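Local coordinates for protein type VI secretion system component (Escherichia coli O6, PDB 2P5Z) that is a component of the type VI secretion system that resembles phage T4 tail proteins gp27 and gp5 and probably forms part of a phage-like injection device, at residues A401-L413 with T419-R430. Residues are numbered along the deposited sequence; the frame is centred on the assembly and turned at random.
Sequences AHIDKDGRYRVNL and TWKPGYESLWVR
Y409–N412 and S426–V429 run antiparallel as neighbouring strands of the OB domain, with V429 N to Y409 O (2.7 Å) and V411 N to L427 O (2.6 Å) among the backbone hydrogen bonds that join them. R410 and W428 form a non-hydrogen-bonded pair, CA to CA 4.5 Å, so their side chains start close together on one face, where the flat indole receives the arginine's methylenes. This pairing sets R410 CB 3.5 Å from the centroid of the W428 six-membered ring, a CH-pi contact; chi1 174° then carries CD to 3.7 Å from W428 CZ2. D404 OD2 stands over the rim of the opposite face, its carboxylate tilted 35° to the ring, and the indole turns its edge to the face of H402, planes at 87°. W428 CB packs against one face of the R408 guanidinium, whose NH2 pairs with D404 OD2 and NH1 with E162, outside both segments. The other face is largely apolar: beta-branched V411 and V429 meet CG1 to CG1 at 3.8 Å, and Y409 packs on V391 and I466. Beyond the strands, L413 CD2 stands over the W420 ring, 3.6 Å from the six-membered centroid. At the far end D406 OD1 and R430 NH2 form a 3.0 Å salt bridge. A largely apolar face thus backs a tryptophan flanked by R410 and D404, the charges of R408 and R430 probably balanced by D404, E162 and D406.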
# COMPACT_ATOMS: atom_id res chain seq x y z
N ALA A 401 -18.30 3.24 42.49
CA ALA A 401 -18.21 3.57 41.05
C ALA A 401 -18.16 5.08 40.92
O ALA A 401 -18.96 5.78 41.54
CB ALA A 401 -19.39 3.04 40.24
N HIS A 402 -17.22 5.59 40.13
CA HIS A 402 -17.28 6.98 39.72
C HIS A 402 -18.27 6.99 38.57
O HIS A 402 -18.01 6.39 37.52
CB HIS A 402 -15.92 7.52 39.28
CG HIS A 402 -15.81 9.01 39.35
ND1 HIS A 402 -14.69 9.65 39.84
CD2 HIS A 402 -16.68 9.99 39.01
CE1 HIS A 402 -14.87 10.96 39.78
NE2 HIS A 402 -16.08 11.19 39.28
N ILE A 403 -19.41 7.63 38.78
CA ILE A 403 -20.49 7.62 37.81
C ILE A 403 -21.27 8.95 37.88
O ILE A 403 -21.85 9.30 38.91
CB ILE A 403 -21.40 6.35 37.97
CG1 ILE A 403 -22.71 6.48 37.20
CG2 ILE A 403 -21.65 6.02 39.45
CD1 ILE A 403 -23.51 5.19 37.18
N ASP A 404 -21.22 9.70 36.78
CA ASP A 404 -21.87 11.01 36.72
C ASP A 404 -23.29 10.90 36.17
O ASP A 404 -23.75 9.81 35.80
CB ASP A 404 -21.04 12.03 35.92
CG ASP A 404 -20.94 11.69 34.42
OD1 ASP A 404 -21.22 10.54 34.01
OD2 ASP A 404 -20.55 12.59 33.64
N LYS A 405 -23.96 12.05 36.07
CA LYS A 405 -25.41 12.12 35.87
C LYS A 405 -25.92 11.68 34.49
O LYS A 405 -26.79 12.34 33.91
CB LYS A 405 -25.90 13.53 36.21
CG LYS A 405 -24.99 14.22 37.23
CD LYS A 405 -25.76 14.81 38.40
CE LYS A 405 -24.84 14.98 39.61
NZ LYS A 405 -25.60 15.37 40.84
N ASP A 406 -25.39 10.56 33.99
CA ASP A 406 -25.78 9.98 32.70
C ASP A 406 -25.52 8.47 32.68
O ASP A 406 -26.11 7.74 31.88
CB ASP A 406 -25.02 10.66 31.55
CG ASP A 406 -25.81 11.81 30.93
OD1 ASP A 406 -26.98 11.57 30.49
OD2 ASP A 406 -25.24 12.95 30.87
N GLY A 407 -24.63 8.03 33.57
CA GLY A 407 -24.19 6.63 33.73
C GLY A 407 -23.86 5.77 32.51
O GLY A 407 -24.67 4.92 32.16
N ARG A 408 -22.70 5.91 31.85
CA ARG A 408 -21.57 6.86 32.06
C ARG A 408 -20.61 6.65 33.24
O ARG A 408 -20.44 7.53 34.09
CB ARG A 408 -21.94 8.33 31.87
CG ARG A 408 -21.97 8.78 30.45
CD ARG A 408 -20.58 8.92 29.89
NE ARG A 408 -20.51 10.11 29.06
CZ ARG A 408 -20.15 11.31 29.51
NH1 ARG A 408 -20.14 12.33 28.67
NH2 ARG A 408 -19.82 11.49 30.77
N TYR A 409 -19.96 5.48 33.25
CA TYR A 409 -18.86 5.19 34.16
C TYR A 409 -17.58 5.90 33.72
O TYR A 409 -17.39 6.12 32.52
CB TYR A 409 -18.57 3.70 34.17
CG TYR A 409 -19.69 2.83 34.70
CD1 TYR A 409 -20.65 2.30 33.85
CD2 TYR A 409 -19.77 2.53 36.06
CE1 TYR A 409 -21.68 1.49 34.33
CE2 TYR A 409 -20.79 1.73 36.56
CZ TYR A 409 -21.74 1.21 35.69
OH TYR A 409 -22.75 0.41 36.18
N ARG A 410 -16.72 6.27 34.67
CA ARG A 410 -15.37 6.71 34.32
C ARG A 410 -14.43 5.52 34.40
O ARG A 410 -14.27 4.90 35.45
CB ARG A 410 -14.84 7.85 35.20
CG ARG A 410 -13.37 8.18 34.89
CD ARG A 410 -12.90 9.49 35.49
NE ARG A 410 -12.65 9.40 36.92
CZ ARG A 410 -11.51 8.98 37.48
NH1 ARG A 410 -10.49 8.59 36.72
NH2 ARG A 410 -11.40 8.93 38.80
N VAL A 411 -13.80 5.22 33.28
CA VAL A 411 -13.06 4.00 33.16
C VAL A 411 -11.59 4.30 32.87
O VAL A 411 -11.25 5.35 32.33
CB VAL A 411 -13.75 3.09 32.14
CG1 VAL A 411 -13.09 3.14 30.76
CG2 VAL A 411 -13.83 1.71 32.68
N ASN A 412 -10.72 3.40 33.28
CA ASN A 412 -9.29 3.62 33.24
C ASN A 412 -8.65 2.50 32.47
O ASN A 412 -8.89 1.33 32.77
CB ASN A 412 -8.75 3.59 34.67
CG ASN A 412 -7.40 4.25 34.81
OD1 ASN A 412 -6.40 3.79 34.25
ND2 ASN A 412 -7.37 5.34 35.57
N LEU A 413 -7.82 2.83 31.47
CA LEU A 413 -7.26 1.78 30.60
C LEU A 413 -5.73 1.67 30.49
O LEU A 413 -5.21 1.13 29.53
CB LEU A 413 -7.97 1.69 29.24
CG LEU A 413 -8.20 2.75 28.15
CD1 LEU A 413 -9.69 2.87 27.90
CD2 LEU A 413 -7.67 4.07 28.51
N THR A 419 1.95 2.79 27.97
CA THR A 419 1.65 3.26 26.62
C THR A 419 0.73 4.48 26.65
O THR A 419 0.45 5.08 25.62
CB THR A 419 1.01 2.13 25.78
OG1 THR A 419 -0.15 1.62 26.46
CG2 THR A 419 2.00 0.99 25.58
N TRP A 420 0.29 4.83 27.86
CA TRP A 420 -0.62 5.95 28.06
C TRP A 420 0.08 7.14 28.69
O TRP A 420 0.83 6.98 29.66
CB TRP A 420 -1.84 5.51 28.90
CG TRP A 420 -2.66 4.48 28.17
CD1 TRP A 420 -2.48 3.13 28.20
CD2 TRP A 420 -3.74 4.73 27.26
NE1 TRP A 420 -3.41 2.51 27.38
CE2 TRP A 420 -4.18 3.47 26.79
CE3 TRP A 420 -4.38 5.88 26.82
CZ2 TRP A 420 -5.23 3.34 25.88
CZ3 TRP A 420 -5.44 5.75 25.91
CH2 TRP A 420 -5.83 4.49 25.44
N LYS A 421 -0.14 8.33 28.12
CA LYS A 421 0.35 9.58 28.70
C LYS A 421 -0.25 9.80 30.09
O LYS A 421 -1.43 9.51 30.30
CB LYS A 421 0.03 10.75 27.76
CG LYS A 421 0.87 10.78 26.48
CD LYS A 421 0.47 11.92 25.55
CE LYS A 421 0.89 11.65 24.10
NZ LYS A 421 0.13 12.50 23.14
N PRO A 422 0.57 10.28 31.05
CA PRO A 422 0.18 10.53 32.44
C PRO A 422 -1.06 11.41 32.58
O PRO A 422 -1.11 12.53 32.06
CB PRO A 422 1.39 11.27 33.02
CG PRO A 422 2.54 10.81 32.20
CD PRO A 422 1.99 10.61 30.82
N GLY A 423 -2.08 10.88 33.26
CA GLY A 423 -3.33 11.60 33.50
C GLY A 423 -4.22 11.68 32.27
O GLY A 423 -5.19 12.44 32.25
N TYR A 424 -3.88 10.91 31.25
CA TYR A 424 -4.63 10.91 30.02
C TYR A 424 -5.16 9.51 29.74
O TYR A 424 -5.46 9.18 28.59
CB TYR A 424 -3.75 11.37 28.86
CG TYR A 424 -3.43 12.84 28.84
CD1 TYR A 424 -2.18 13.30 29.20
CD2 TYR A 424 -4.36 13.76 28.39
CE1 TYR A 424 -1.87 14.64 29.15
CE2 TYR A 424 -4.07 15.11 28.34
CZ TYR A 424 -2.82 15.55 28.72
OH TYR A 424 -2.52 16.91 28.66
N GLU A 425 -5.27 8.72 30.80
CA GLU A 425 -5.65 7.31 30.70
C GLU A 425 -7.13 7.10 30.98
O GLU A 425 -7.60 5.97 30.97
CB GLU A 425 -4.86 6.46 31.70
CG GLU A 425 -3.44 6.93 32.00
CD GLU A 425 -3.34 7.88 33.19
OE1 GLU A 425 -4.38 8.09 33.87
OE2 GLU A 425 -2.24 8.42 33.44
N SER A 426 -7.87 8.16 31.28
CA SER A 426 -9.21 7.93 31.78
C SER A 426 -10.31 8.33 30.80
O SER A 426 -10.19 9.31 30.06
CB SER A 426 -9.37 8.50 33.20
OG SER A 426 -10.02 9.75 33.21
N LEU A 427 -11.40 7.57 30.81
CA LEU A 427 -12.36 7.60 29.73
C LEU A 427 -13.78 7.52 30.27
O LEU A 427 -14.08 6.65 31.09
CB LEU A 427 -12.08 6.40 28.83
CG LEU A 427 -12.45 6.32 27.35
CD1 LEU A 427 -13.68 5.51 27.20
CD2 LEU A 427 -12.59 7.67 26.67
N TRP A 428 -14.65 8.43 29.82
CA TRP A 428 -16.05 8.47 30.25
C TRP A 428 -16.93 7.67 29.32
O TRP A 428 -17.13 8.05 28.18
CB TRP A 428 -16.55 9.91 30.34
CG TRP A 428 -16.06 10.60 31.56
CD1 TRP A 428 -14.98 11.44 31.66
CD2 TRP A 428 -16.60 10.48 32.88
NE1 TRP A 428 -14.82 11.86 32.96
CE2 TRP A 428 -15.80 11.29 33.73
CE3 TRP A 428 -17.68 9.78 33.43
CZ2 TRP A 428 -16.06 11.42 35.10
CZ3 TRP A 428 -17.93 9.90 34.79
CH2 TRP A 428 -17.13 10.72 35.61
N VAL A 429 -17.48 6.56 29.81
CA VAL A 429 -18.05 5.57 28.91
C VAL A 429 -19.38 4.94 29.37
O VAL A 429 -19.60 4.72 30.56
CB VAL A 429 -16.94 4.54 28.54
CG1 VAL A 429 -16.73 3.49 29.63
CG2 VAL A 429 -17.18 3.92 27.21
N ARG A 430 -20.27 4.66 28.43
CA ARG A 430 -21.55 4.02 28.73
C ARG A 430 -21.50 2.52 28.46
O ARG A 430 -21.13 2.10 27.38
CB ARG A 430 -22.68 4.64 27.90
CG ARG A 430 -23.06 6.02 28.38
CD ARG A 430 -24.39 6.49 27.81
NE ARG A 430 -24.66 7.88 28.18
CZ ARG A 430 -25.79 8.52 27.90
NH1 ARG A 430 -26.77 7.91 27.25
NH2 ARG A 430 -25.94 9.78 28.29